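Local coordinates for protein aerobactin synthase IucC (Klebsiella pneumoniae, PDB 6CN7) that probably catalyses the ATP-dependent attachment of a second N-acetyl-N-hydroxylysine to N-citryl-N-acetyl-N-hydroxylysine, the step that completes the siderophore aerobactin, at residues G318-G323 and P437-L442; E324-Y329 and V351-N356; Q401-V406 and Q510-V515; L414-V419 and F456-S461. The protein carries 5 engineered substitutions. All coordinates share one frame; numbering follows the deposited sequence.

The first segments of contacts 1 and 2 are consecutive, 318-323 running into 324-329. They touch where Gly323 N meets Glu355 OE1, and their centres are 18 Å apart. Contact 1 belongs to a mixed sheet and contact 2 to a separate antiparallel one, so the chain changes sheets here. Contacts 3 and 4 both use helix 395-417, with centres 23 Å apart. Val405 of contact 3 packs on Arg439 and Val440 of contact 1. Along the chain, contact 2 closes before residue 401, the segments of contact 1 alternate with those of contacts 3 and 4, and both segments of contact 4 fall between those of contact 3. Contact 1 brings together residues of the IucA/IucC and FhuF-like family regions.

Contact 1: residues G318-G323 and P437-L442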
loop_
_atom_site.group_PDB
_atom_site.type_symbol
_atom_site.label_atom_id
_atom_site.label_comp_id
_atom_site.label_asym_id
_atom_site.label_seq_id
_atom_site.Cartn_x
_atom_site.Cartn_y
_atom_site.Cartn_z
ATOM N N GLY A 318 14.175 39.076 -18.481
ATOM C CA GLY A 318 14.098 38.773 -17.069
ATOM C C GLY A 318 13.998 37.301 -16.737
ATOM O O GLY A 318 13.980 36.955 -15.550
ATOM N N ALA A 319 13.947 36.425 -17.739
ATOM C CA ALA A 319 13.742 35.002 -17.493
ATOM C C ALA A 319 14.782 34.455 -16.522
ATOM O O ALA A 319 15.968 34.778 -16.608
ATOM C CB ALA A 319 13.800 34.230 -18.813
ATOM N N VAL A 320 14.322 33.615 -15.599
ATOM C CA VAL A 320 15.163 33.034 -14.560
ATOM C C VAL A 320 15.205 31.525 -14.745
ATOM O O VAL A 320 14.188 30.900 -15.066
ATOM C CB VAL A 320 14.647 33.393 -13.151
ATOM C CG1 VAL A 320 15.474 32.692 -12.071
ATOM C CG2 VAL A 320 14.663 34.901 -12.943
ATOM N N ILE A 321 16.382 30.946 -14.535
ATOM C CA ILE A 321 16.587 29.504 -14.587
ATOM C C ILE A 321 16.789 29.019 -13.157
ATOM O O ILE A 321 17.838 29.267 -12.550
ATOM C CB ILE A 321 17.787 29.136 -15.472
ATOM C CG1 ILE A 321 17.522 29.529 -16.931
ATOM C CG2 ILE A 321 18.110 27.648 -15.363
ATOM C CD1 ILE A 321 16.389 28.766 -17.599
ATOM N N LEU A 322 15.791 28.328 -12.615
ATOM C CA LEU A 322 15.921 27.719 -11.299
ATOM C C LEU A 322 16.766 26.457 -11.410
ATOM O O LEU A 322 16.482 25.579 -12.233
ATOM C CB LEU A 322 14.542 27.403 -10.719
ATOM C CG LEU A 322 13.657 28.629 -10.465
ATOM C CD1 LEU A 322 12.256 28.221 -10.049
ATOM C CD2 LEU A 322 14.273 29.537 -9.412
ATOM N N GLY A 323 17.808 26.369 -10.584
ATOM C CA GLY A 323 18.805 25.332 -10.717
ATOM C C GLY A 323 18.568 24.135 -9.806
ATOM O O GLY A 323 17.758 24.159 -8.884
ATOM N N PRO A 437 2.759 40.581 -14.687
ATOM C CA PRO A 437 3.851 39.594 -14.718
ATOM C C PRO A 437 5.196 40.282 -14.909
ATOM O O PRO A 437 5.433 40.935 -15.926
ATOM C CB PRO A 437 3.495 38.702 -15.915
ATOM C CG PRO A 437 2.569 39.504 -16.748
ATOM C CD PRO A 437 1.828 40.411 -15.818
ATOM N N GLN A 438 6.078 40.131 -13.919
ATOM C CA GLN A 438 7.390 40.771 -13.956
ATOM C C GLN A 438 8.345 40.013 -14.866
ATOM O O GLN A 438 9.000 40.607 -15.728
ATOM C CB GLN A 438 7.973 40.850 -12.542
ATOM C CG GLN A 438 7.061 41.495 -11.514
ATOM C CD GLN A 438 7.018 43.003 -11.637
ATOM O OE1 GLN A 438 8.052 43.666 -11.634
ATOM N NE2 GLN A 438 5.817 43.556 -11.744
ATOM N N ARG A 439 8.438 38.700 -14.677
ATOM C CA ARG A 439 9.339 37.862 -15.451
ATOM C C ARG A 439 8.920 36.413 -15.254
ATOM O O ARG A 439 8.082 36.098 -14.404
ATOM C CB ARG A 439 10.797 38.085 -15.043
ATOM C CG ARG A 439 11.075 37.916 -13.558
ATOM C CD ARG A 439 12.430 38.510 -13.223
ATOM N NE ARG A 439 12.877 38.204 -11.867
ATOM C CZ ARG A 439 12.594 38.939 -10.798
ATOM N NH1 ARG A 439 11.849 40.031 -10.910
ATOM N NH2 ARG A 439 13.055 38.579 -9.608
ATOM N N VAL A 440 9.506 35.533 -16.056
ATOM C CA VAL A 440 9.174 34.114 -16.020
ATOM C C VAL A 440 10.278 33.363 -15.290
ATOM O O VAL A 440 11.453 33.744 -15.330
ATOM C CB VAL A 440 8.959 33.545 -17.439
ATOM C CG1 VAL A 440 10.276 33.458 -18.208
ATOM C CG2 VAL A 440 8.280 32.192 -17.369
ATOM N N LEU A 441 9.891 32.292 -14.599
ATOM C CA LEU A 441 10.822 31.403 -13.916
ATOM C C LEU A 441 10.636 30.000 -14.472
ATOM O O LEU A 441 9.522 29.465 -14.455
ATOM C CB LEU A 441 10.595 31.412 -12.402
ATOM C CG LEU A 441 11.133 32.604 -11.603
ATOM C CD1 LEU A 441 10.360 33.875 -11.901
ATOM C CD2 LEU A 441 11.089 32.295 -10.121
ATOM N N LEU A 442 11.720 29.414 -14.970
ATOM C CA LEU A 442 11.703 28.074 -15.536
ATOM C C LEU A 442 12.460 27.130 -14.613
ATOM O O LEU A 442 13.475 27.513 -14.020
ATOM C CB LEU A 442 12.328 28.068 -16.932
ATOM C CG LEU A 442 11.799 29.158 -17.868
ATOM C CD1 LEU A 442 12.628 29.217 -19.135
ATOM C CD2 LEU A 442 10.331 28.930 -18.191
#
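The amide of Leu322 gives the shortest bond of this contact, with its N 2.8 Å from Leu442 O. The donor lies almost on the line of that carbonyl, at a C=O...N angle of 178°. Leu442 N turns to Val320 O at 2.9 Å, with an N-H...O angle of 175°. Val320 N in turn donates to Val440 O, also at 2.9 Å. Val320 therefore bonds to the residues on both sides of Leu441, the pattern of a parallel bridge. On one sheet face Val320 CB lies 3.9 Å from Leu441 CG. On the other, Ile321 CD1 meets Leu442 CD1 at 4.1 Å, and Phe308 of helix 291-310 touches both side chains. Ala319 CB rests 3.7 Å from Val440 CG1. Arg439 CG sits between its own backbone N and carbonyl carbon (chi1 54°), and the chain then runs extended past Gly318. This puts Arg439 CD 3.2 Å from Gly318 O. The methyl Val320 CG2 lies in the guanidinium plane, 3.9 Å from Arg439 NE. The charge itself is paired elsewhere, with Glu365. The backbone bonds add the short strand 320-321 in parallel at one edge of the mixed sheet. They use Val320 N, Val320 O and Leu322 N, so these polar atoms are satisfied in a mostly buried setting, and aliphatic contacts form on both faces.

Contact 2: residues E324-Y329 and V351-N356; sequences EPAAGY and VIWREN
Glu324 and Arg354 both carry CG anti to the carbonyl carbon (chi1 -67° and -83°), and both chains then run extended. The two side chains therefore lie side by side, pointing the same way. Glu324 OE2 reaches the edge of the guanidinium, 3.5 Å from Arg354 NE, in a salt bridge. The carboxylate and guanidinium planes are only 17° apart. The stronger partner of Arg354 is Asp444, which pairs with NH1. The carboxylate carbon Glu324 CD also lies 3.9 Å from Ile352 CG2, the two side chains crossing at an angle. Pro325 CD comes within 3.3 Å of Trp353 O. From there the strands run antiparallel. Trp353 N donates a nearly straight bond to Ala326 O at 3.0 Å, and Val351 N donates to Gly328 O at 3.1 Å. The return bond from Gly328 N to Val351 O is weak. Ala326 CB rests 3.7 Å from Trp353 CD1, on the sheet face where Trp180 also packs. Strand 350-355 pairs on its other side with strand 272-275, so this is an interior strand of the large antiparallel sheet. Held by Asp444 and more loosely by Glu324, the buried Arg354 is probably well balanced in charge, despite the nearby Lys275.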
loop_
_atom_site.group_PDB
_atom_site.type_symbol
_atom_site.label_atom_id
_atom_site.label_comp_id
_atom_site.label_asym_id
_atom_site.label_seq_id
_atom_site.Cartn_x
_atom_site.Cartn_y
_atom_site.Cartn_z
ATOM N N GLU A 324 19.310 23.063 -10.102
ATOM C CA GLU A 324 19.337 21.844 -9.296
ATOM C C GLU A 324 20.733 21.700 -8.702
ATOM O O GLU A 324 21.613 21.074 -9.312
ATOM C CB GLU A 324 18.976 20.622 -10.140
ATOM C CG GLU A 324 17.535 20.611 -10.621
ATOM C CD GLU A 324 17.194 19.370 -11.426
ATOM O OE1 GLU A 324 18.114 18.568 -11.701
ATOM O OE2 GLU A 324 16.007 19.199 -11.777
ATOM N N PRO A 325 20.997 22.266 -7.520
ATOM C CA PRO A 325 22.373 22.243 -6.997
ATOM C C PRO A 325 22.830 20.877 -6.518
ATOM O O PRO A 325 24.039 20.614 -6.527
ATOM C CB PRO A 325 22.326 23.256 -5.846
ATOM C CG PRO A 325 20.890 23.307 -5.443
ATOM C CD PRO A 325 20.102 23.094 -6.696
ATOM N N ALA A 326 21.920 20.002 -6.095
ATOM C CA ALA A 326 22.302 18.715 -5.535
ATOM C C ALA A 326 21.369 17.626 -6.041
ATOM O O ALA A 326 20.175 17.854 -6.252
ATOM C CB ALA A 326 22.286 18.744 -4.001
ATOM N N ALA A 327 21.932 16.435 -6.226
ATOM C CA ALA A 327 21.181 15.279 -6.689
ATOM C C ALA A 327 21.868 14.019 -6.182
ATOM O O ALA A 327 23.047 14.036 -5.817
ATOM C CB ALA A 327 21.071 15.251 -8.216
ATOM N N GLY A 328 21.118 12.922 -6.162
ATOM C CA GLY A 328 21.665 11.661 -5.698
ATOM C C GLY A 328 20.807 10.488 -6.108
ATOM O O GLY A 328 19.603 10.622 -6.348
ATOM N N TYR A 329 21.452 9.326 -6.192
ATOM C CA TYR A 329 20.755 8.070 -6.441
ATOM C C TYR A 329 21.648 6.928 -5.978
ATOM O O TYR A 329 22.818 7.125 -5.643
ATOM C CB TYR A 329 20.376 7.917 -7.918
ATOM C CG TYR A 329 21.549 7.880 -8.871
ATOM C CD1 TYR A 329 22.239 6.699 -9.111
ATOM C CD2 TYR A 329 21.956 9.025 -9.544
ATOM C CE1 TYR A 329 23.309 6.660 -9.984
ATOM C CE2 TYR A 329 23.023 8.996 -10.422
ATOM C CZ TYR A 329 23.696 7.811 -10.639
ATOM O OH TYR A 329 24.760 7.777 -11.511
ATOM N N VAL A 351 17.299 11.479 -4.484
ATOM C CA VAL A 351 16.794 12.784 -4.069
ATOM C C VAL A 351 17.337 13.840 -5.020
ATOM O O VAL A 351 18.473 13.742 -5.494
ATOM C CB VAL A 351 17.179 13.106 -2.609
ATOM C CG1 VAL A 351 18.694 13.139 -2.446
ATOM C CG2 VAL A 351 16.554 14.427 -2.165
ATOM N N ILE A 352 16.517 14.851 -5.291
ATOM C CA ILE A 352 16.911 16.009 -6.083
ATOM C C ILE A 352 16.500 17.258 -5.319
ATOM O O ILE A 352 15.362 17.357 -4.848
ATOM C CB ILE A 352 16.266 15.996 -7.482
ATOM C CG1 ILE A 352 16.751 14.783 -8.278
ATOM C CG2 ILE A 352 16.581 17.293 -8.233
ATOM C CD1 ILE A 352 15.993 14.559 -9.573
ATOM N N TRP A 353 17.425 18.205 -5.192
ATOM C CA TRP A 353 17.155 19.482 -4.546
ATOM C C TRP A 353 17.019 20.560 -5.612
ATOM O O TRP A 353 17.886 20.692 -6.483
ATOM C CB TRP A 353 18.264 19.838 -3.557
ATOM C CG TRP A 353 18.343 18.889 -2.401
ATOM C CD1 TRP A 353 19.101 17.755 -2.321
ATOM C CD2 TRP A 353 17.634 18.985 -1.159
ATOM N NE1 TRP A 353 18.908 17.142 -1.105
ATOM C CE2 TRP A 353 18.013 17.876 -0.374
ATOM C CE3 TRP A 353 16.716 19.900 -0.634
ATOM C CZ2 TRP A 353 17.506 17.660 0.905
ATOM C CZ3 TRP A 353 16.215 19.683 0.638
ATOM C CH2 TRP A 353 16.610 18.572 1.393
ATOM N N ARG A 354 15.928 21.317 -5.545
ATOM C CA ARG A 354 15.609 22.326 -6.542
ATOM C C ARG A 354 15.566 23.707 -5.909
ATOM O O ARG A 354 15.266 23.862 -4.721
ATOM C CB ARG A 354 14.265 22.049 -7.214
ATOM C CG ARG A 354 14.325 21.056 -8.351
ATOM C CD ARG A 354 13.013 21.063 -9.101
ATOM N NE ARG A 354 12.975 20.084 -10.180
ATOM C CZ ARG A 354 11.889 19.817 -10.897
ATOM N NH1 ARG A 354 11.938 18.910 -11.863
ATOM N NH2 ARG A 354 10.752 20.453 -10.645
ATOM N N GLU A 355 15.857 24.709 -6.729
ATOM C CA GLU A 355 15.855 26.097 -6.295
ATOM C C GLU A 355 14.421 26.614 -6.228
ATOM O O GLU A 355 13.688 26.558 -7.220
ATOM C CB GLU A 355 16.694 26.932 -7.258
ATOM C CG GLU A 355 17.285 28.185 -6.663
ATOM C CD GLU A 355 18.272 28.851 -7.598
ATOM O OE1 GLU A 355 18.572 28.264 -8.658
ATOM O OE2 GLU A 355 18.747 29.960 -7.274
ATOM N N ASN A 356 14.024 27.101 -5.058
ATOM C CA ASN A 356 12.703 27.686 -4.864
ATOM C C ASN A 356 12.675 29.103 -5.440
ATOM O O ASN A 356 13.663 29.830 -5.334
ATOM C CB ASN A 356 12.360 27.713 -3.371
ATOM C CG ASN A 356 10.966 28.249 -3.081
ATOM O OD1 ASN A 356 10.520 29.227 -3.679
ATOM N ND2 ASN A 356 10.282 27.618 -2.135
#

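Contact 3: residues Q401-V406 and Q510-V515; sequences QLFRVV and QLLAAV
The Phe403 ring carries Leu512 CD1 over one face. The methyl sits 3.7 Å above the ring plane, offset toward the rim, and its line to the ring centroid is 21° off the normal. It is a CH-pi contact, with Leu512 CD1 4.0 Å from the centroid of the Phe403 ring. Farther round the ring, Phe403 CD2 comes within 3.6 Å of Leu512 CA, so the ring also presses on the helix backbone. Leu511 CB touches Phe403 CE2 at 4.0 Å. Phe508 makes an edge-to-face stack with the same ring. The side chains of Phe403 and Leu512 cross at about a right angle. Val515 finishes the interface with two branches. Its CG2 meets Phe403 CB at 4.0 Å, and its CG1, anti to the backbone N (chi1 170°), meets the aliphatic Arg404 CG at 3.8 Å. The contact between the two segments is thus apolar. The axes of the two helical segments approach to 9.4 Å and cross at -46°. Helix 395-417 packs here on helix 505-521, within the FhuF-like region. Phe487 and Leu491 of helix 475-499 touch Leu512, while Leu402 and Val406 of helix 395-417 pack on Leu430 of strand 428-433.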
loop_
_atom_site.group_PDB
_atom_site.type_symbol
_atom_site.label_atom_id
_atom_site.label_comp_id
_atom_site.label_asym_id
_atom_site.label_seq_id
_atom_site.Cartn_x
_atom_site.Cartn_y
_atom_site.Cartn_z
ATOM N N GLN A 401 2.526 42.336 -22.403
ATOM C CA GLN A 401 3.550 42.102 -21.391
ATOM C C GLN A 401 3.719 40.612 -21.118
ATOM O O GLN A 401 4.846 40.112 -21.025
ATOM C CB GLN A 401 3.188 42.850 -20.108
ATOM C CG GLN A 401 4.222 42.741 -18.995
ATOM C CD GLN A 401 5.519 43.436 -19.338
ATOM O OE1 GLN A 401 5.609 44.167 -20.326
ATOM N NE2 GLN A 401 6.539 43.214 -18.517
ATOM N N LEU A 402 2.607 39.883 -20.987
ATOM C CA LEU A 402 2.683 38.445 -20.750
ATOM C C LEU A 402 3.422 37.738 -21.879
ATOM O O LEU A 402 4.237 36.840 -21.632
ATOM C CB LEU A 402 1.275 37.865 -20.594
ATOM C CG LEU A 402 1.169 36.344 -20.431
ATOM C CD1 LEU A 402 1.783 35.892 -19.114
ATOM C CD2 LEU A 402 -0.280 35.903 -20.528
ATOM N N PHE A 403 3.150 38.126 -23.127
ATOM C CA PHE A 403 3.771 37.451 -24.262
ATOM C C PHE A 403 5.263 37.753 -24.342
ATOM O O PHE A 403 6.060 36.878 -24.699
ATOM C CB PHE A 403 3.070 37.861 -25.557
ATOM C CG PHE A 403 1.626 37.436 -25.633
ATOM C CD1 PHE A 403 1.181 36.295 -24.982
ATOM C CD2 PHE A 403 0.712 38.179 -26.359
ATOM C CE1 PHE A 403 -0.142 35.907 -25.056
ATOM C CE2 PHE A 403 -0.613 37.795 -26.436
ATOM C CZ PHE A 403 -1.040 36.657 -25.785
ATOM N N ARG A 404 5.661 38.985 -24.018
ATOM C CA ARG A 404 7.082 39.319 -24.020
ATOM C C ARG A 404 7.820 38.609 -22.893
ATOM O O ARG A 404 9.017 38.320 -23.019
ATOM C CB ARG A 404 7.264 40.833 -23.902
ATOM C CG ARG A 404 6.585 41.637 -25.002
ATOM C CD ARG A 404 6.568 43.119 -24.659
ATOM N NE ARG A 404 7.909 43.689 -24.694
ATOM C CZ ARG A 404 8.271 44.813 -24.086
ATOM N NH1 ARG A 404 7.395 45.509 -23.370
ATOM N NH2 ARG A 404 9.521 45.239 -24.191
ATOM N N VAL A 405 7.126 38.312 -21.795
ATOM C CA VAL A 405 7.763 37.676 -20.644
ATOM C C VAL A 405 7.932 36.174 -20.866
ATOM O O VAL A 405 8.922 35.580 -20.432
ATOM C CB VAL A 405 6.940 37.969 -19.377
ATOM C CG1 VAL A 405 7.326 37.029 -18.236
ATOM C CG2 VAL A 405 7.132 39.422 -18.955
ATOM N N VAL A 406 6.977 35.538 -21.538
ATOM C CA VAL A 406 6.905 34.079 -21.625
ATOM C C VAL A 406 7.407 33.566 -22.969
ATOM O O VAL A 406 8.308 32.730 -23.025
ATOM C CB VAL A 406 5.460 33.602 -21.351
ATOM C CG1 VAL A 406 5.357 32.087 -21.503
ATOM C CG2 VAL A 406 5.010 34.027 -19.961
ATOM N N GLN A 510 -3.584 38.203 -32.514
ATOM C CA GLN A 510 -2.938 39.325 -33.190
ATOM C C GLN A 510 -1.837 39.914 -32.319
ATOM O O GLN A 510 -0.744 40.226 -32.808
ATOM C CB GLN A 510 -3.965 40.406 -33.533
ATOM C CG GLN A 510 -4.784 40.142 -34.783
ATOM C CD GLN A 510 -5.856 41.194 -34.998
ATOM O OE1 GLN A 510 -6.140 41.997 -34.110
ATOM N NE2 GLN A 510 -6.459 41.193 -36.181
ATOM N N LEU A 511 -2.107 40.074 -31.020
ATOM C CA LEU A 511 -1.111 40.625 -30.108
ATOM C C LEU A 511 0.092 39.698 -29.977
ATOM O O LEU A 511 1.235 40.163 -29.913
ATOM C CB LEU A 511 -1.740 40.878 -28.738
ATOM C CG LEU A 511 -2.500 42.195 -28.554
ATOM C CD1 LEU A 511 -3.701 42.281 -29.467
ATOM C CD2 LEU A 511 -2.936 42.339 -27.107
ATOM N N LEU A 512 -0.145 38.386 -29.930
ATOM C CA LEU A 512 0.961 37.439 -29.845
ATOM C C LEU A 512 1.827 37.502 -31.097
ATOM O O LEU A 512 3.060 37.520 -31.014
ATOM C CB LEU A 512 0.425 36.022 -29.631
ATOM C CG LEU A 512 1.470 34.903 -29.589
ATOM C CD1 LEU A 512 2.491 35.149 -28.488
ATOM C CD2 LEU A 512 0.795 33.550 -29.404
ATOM N N ALA A 513 1.193 37.536 -32.270
ATOM C CA ALA A 513 1.946 37.611 -33.519
ATOM C C ALA A 513 2.741 38.907 -33.603
ATOM O O ALA A 513 3.872 38.918 -34.105
ATOM C CB ALA A 513 0.997 37.487 -34.708
ATOM N N ALA A 514 2.168 40.011 -33.119
ATOM C CA ALA A 514 2.881 41.283 -33.145
ATOM C C ALA A 514 4.116 41.239 -32.253
ATOM O O ALA A 514 5.181 41.737 -32.634
ATOM C CB ALA A 514 1.949 42.414 -32.717
ATOM N N VAL A 515 3.993 40.649 -31.063
ATOM C CA VAL A 515 5.156 40.476 -30.197
ATOM C C VAL A 515 6.201 39.609 -30.884
ATOM O O VAL A 515 7.407 39.857 -30.773
ATOM C CB VAL A 515 4.727 39.886 -28.839
ATOM C CG1 VAL A 515 5.941 39.476 -28.010
ATOM C CG2 VAL A 515 3.889 40.893 -28.071
#

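Contact 4: residues L414-V419 and F456-S461; sequences LCRYGV and FPEMDS
Leu414 O lies at the edge of the Phe456 ring, 4.2 Å from Phe456 CE2. Cys415 O follows, at 4.0 Å from the same CE2. Arg416 comes next and meets Glu458. Arg416 O is 3.2 Å from Glu458 CD and 3.3 Å from Glu458 OE1, and these two oxygens are both acceptors. Arg529, outside the two segments, probably eases this approach. Arg529 NH2 forms a salt bridge with Glu458 OE1, and Arg529 NH1 donates to Cys415 O and Arg416 O. It also makes a cation-pi contact with Phe456. A chi1 of 172° sets Arg416 CG anti to the backbone N and over the centre of the Tyr417 ring. The bend at chi2 (111°) then turns the rest of the chain, so that the Tyr417 hydroxyl lies over a guanidinium face. Both polar ends then bind Asp311. Arg416 NE and Glu458 OE2 stay beyond salt-bridge distance. At Tyr417 the ring meets Glu458 CB from CD1, at 3.5 Å. Tyr417 O lies 3.1 Å from Met459 CG, a tight approach. Gly418, the first residue past the helix, has a positive phi of 61°. It has no side chain, so the Phe456 ring can bring its edge against the backbone, with CD2 3.4 Å from Gly418 N. Gly418 also makes a backbone bond with Val452. The contact thus sets the C-terminal end of helix 395-417 against the loop between strand 449-452 and helix 464-467, at its short 3-10 segment 457-459. Leu532 of helix 527-532 touches Phe456, and Val307 of helix 291-310 touches Tyr417.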
loop_
_atom_site.group_PDB
_atom_site.type_symbol
_atom_site.label_atom_id
_atom_site.label_comp_id
_atom_site.label_asym_id
_atom_site.label_seq_id
_atom_site.Cartn_x
_atom_site.Cartn_y
_atom_site.Cartn_z
ATOM N N LEU A 414 15.121 28.784 -28.663
ATOM C CA LEU A 414 15.035 27.758 -29.699
ATOM C C LEU A 414 15.752 28.189 -30.974
ATOM O O LEU A 414 16.590 27.450 -31.506
ATOM C CB LEU A 414 13.568 27.439 -29.993
ATOM C CG LEU A 414 13.296 26.550 -31.212
ATOM C CD1 LEU A 414 13.969 25.196 -31.053
ATOM C CD2 LEU A 414 11.803 26.385 -31.437
ATOM N N CYS A 415 15.434 29.380 -31.484
ATOM C CA CYS A 415 15.931 29.774 -32.799
ATOM C C CYS A 415 17.423 30.071 -32.787
ATOM O O CYS A 415 18.098 29.865 -33.803
ATOM C CB CYS A 415 15.158 30.987 -33.305
ATOM S SG CYS A 415 13.398 30.675 -33.509
ATOM N N ARG A 416 17.958 30.553 -31.665
ATOM C CA ARG A 416 19.371 30.905 -31.589
ATOM C C ARG A 416 20.239 29.732 -31.155
ATOM O O ARG A 416 21.324 29.529 -31.709
ATOM C CB ARG A 416 19.565 32.077 -30.625
ATOM C CG ARG A 416 21.029 32.428 -30.314
ATOM C CD ARG A 416 21.413 33.760 -30.912
ATOM N NE ARG A 416 22.760 34.184 -30.528
ATOM C CZ ARG A 416 23.038 35.162 -29.672
ATOM N NH1 ARG A 416 22.069 35.859 -29.090
ATOM N NH2 ARG A 416 24.304 35.460 -29.401
ATOM N N TYR A 417 19.783 28.953 -30.176
ATOM C CA TYR A 417 20.589 27.892 -29.591
ATOM C C TYR A 417 20.080 26.496 -29.926
ATOM O O TYR A 417 20.674 25.513 -29.476
ATOM C CB TYR A 417 20.649 28.070 -28.071
ATOM C CG TYR A 417 21.192 29.414 -27.643
ATOM C CD1 TYR A 417 22.550 29.684 -27.709
ATOM C CD2 TYR A 417 20.347 30.411 -27.178
ATOM C CE1 TYR A 417 23.056 30.910 -27.326
ATOM C CE2 TYR A 417 20.842 31.640 -26.786
ATOM C CZ TYR A 417 22.197 31.883 -26.865
ATOM O OH TYR A 417 22.697 33.104 -26.481
ATOM N N GLY A 418 19.003 26.379 -30.698
ATOM C CA GLY A 418 18.486 25.069 -31.054
ATOM C C GLY A 418 18.049 24.242 -29.865
ATOM O O GLY A 418 18.135 23.011 -29.909
ATOM N N VAL A 419 17.578 24.888 -28.801
ATOM C CA VAL A 419 17.202 24.221 -27.559
ATOM C C VAL A 419 15.708 24.407 -27.349
ATOM O O VAL A 419 15.197 25.526 -27.460
ATOM C CB VAL A 419 17.991 24.777 -26.358
ATOM C CG1 VAL A 419 17.521 24.134 -25.058
ATOM C CG2 VAL A 419 19.485 24.560 -26.552
ATOM N N PHE A 456 24.199 23.901 -34.766
ATOM C CA PHE A 456 24.294 25.343 -34.581
ATOM C C PHE A 456 25.613 25.687 -33.897
ATOM O O PHE A 456 25.975 25.035 -32.910
ATOM C CB PHE A 456 23.139 25.866 -33.734
ATOM C CG PHE A 456 21.792 25.798 -34.412
ATOM C CD1 PHE A 456 21.668 25.395 -35.733
ATOM C CD2 PHE A 456 20.644 26.151 -33.717
ATOM C CE1 PHE A 456 20.428 25.342 -36.344
ATOM C CE2 PHE A 456 19.402 26.101 -34.324
ATOM C CZ PHE A 456 19.295 25.696 -35.639
ATOM N N PRO A 457 26.360 26.686 -34.378
ATOM C CA PRO A 457 27.566 27.097 -33.641
ATOM C C PRO A 457 27.277 27.448 -32.193
ATOM O O PRO A 457 28.085 27.142 -31.306
ATOM C CB PRO A 457 28.062 28.316 -34.431
ATOM C CG PRO A 457 27.487 28.159 -35.791
ATOM C CD PRO A 457 26.168 27.475 -35.607
ATOM N N GLU A 458 26.129 28.075 -31.932
ATOM C CA GLU A 458 25.766 28.468 -30.578
ATOM C C GLU A 458 25.576 27.274 -29.652
ATOM O O GLU A 458 25.422 27.471 -28.442
ATOM C CB GLU A 458 24.486 29.309 -30.605
ATOM C CG GLU A 458 24.572 30.562 -31.469
ATOM C CD GLU A 458 24.203 30.311 -32.922
ATOM O OE1 GLU A 458 24.128 29.131 -33.323
ATOM O OE2 GLU A 458 23.986 31.295 -33.665
ATOM N N MET A 459 25.585 26.050 -30.182
ATOM C CA MET A 459 25.440 24.847 -29.375
ATOM C C MET A 459 26.769 24.184 -29.035
ATOM O O MET A 459 26.779 23.226 -28.256
ATOM C CB MET A 459 24.555 23.828 -30.100
ATOM C CG MET A 459 23.159 23.728 -29.543
ATOM S SD MET A 459 22.183 22.455 -30.366
ATOM C CE MET A 459 22.983 20.992 -29.722
ATOM N N ASP A 460 27.880 24.659 -29.600
ATOM C CA ASP A 460 29.170 24.038 -29.327
ATOM C C ASP A 460 29.543 24.114 -27.852
ATOM O O ASP A 460 30.334 23.290 -27.380
ATOM C CB ASP A 460 30.258 24.694 -30.178
ATOM C CG ASP A 460 30.104 24.388 -31.655
ATOM O OD1 ASP A 460 29.206 23.594 -32.010
ATOM O OD2 ASP A 460 30.881 24.941 -32.462
ATOM N N SER A 461 28.990 25.077 -27.114
ATOM C CA SER A 461 29.310 25.241 -25.702
ATOM C C SER A 461 28.678 24.172 -24.821
ATOM O O SER A 461 29.024 24.085 -23.637
ATOM C CB SER A 461 28.854 26.623 -25.227
ATOM O OG SER A 461 29.408 27.649 -26.033
#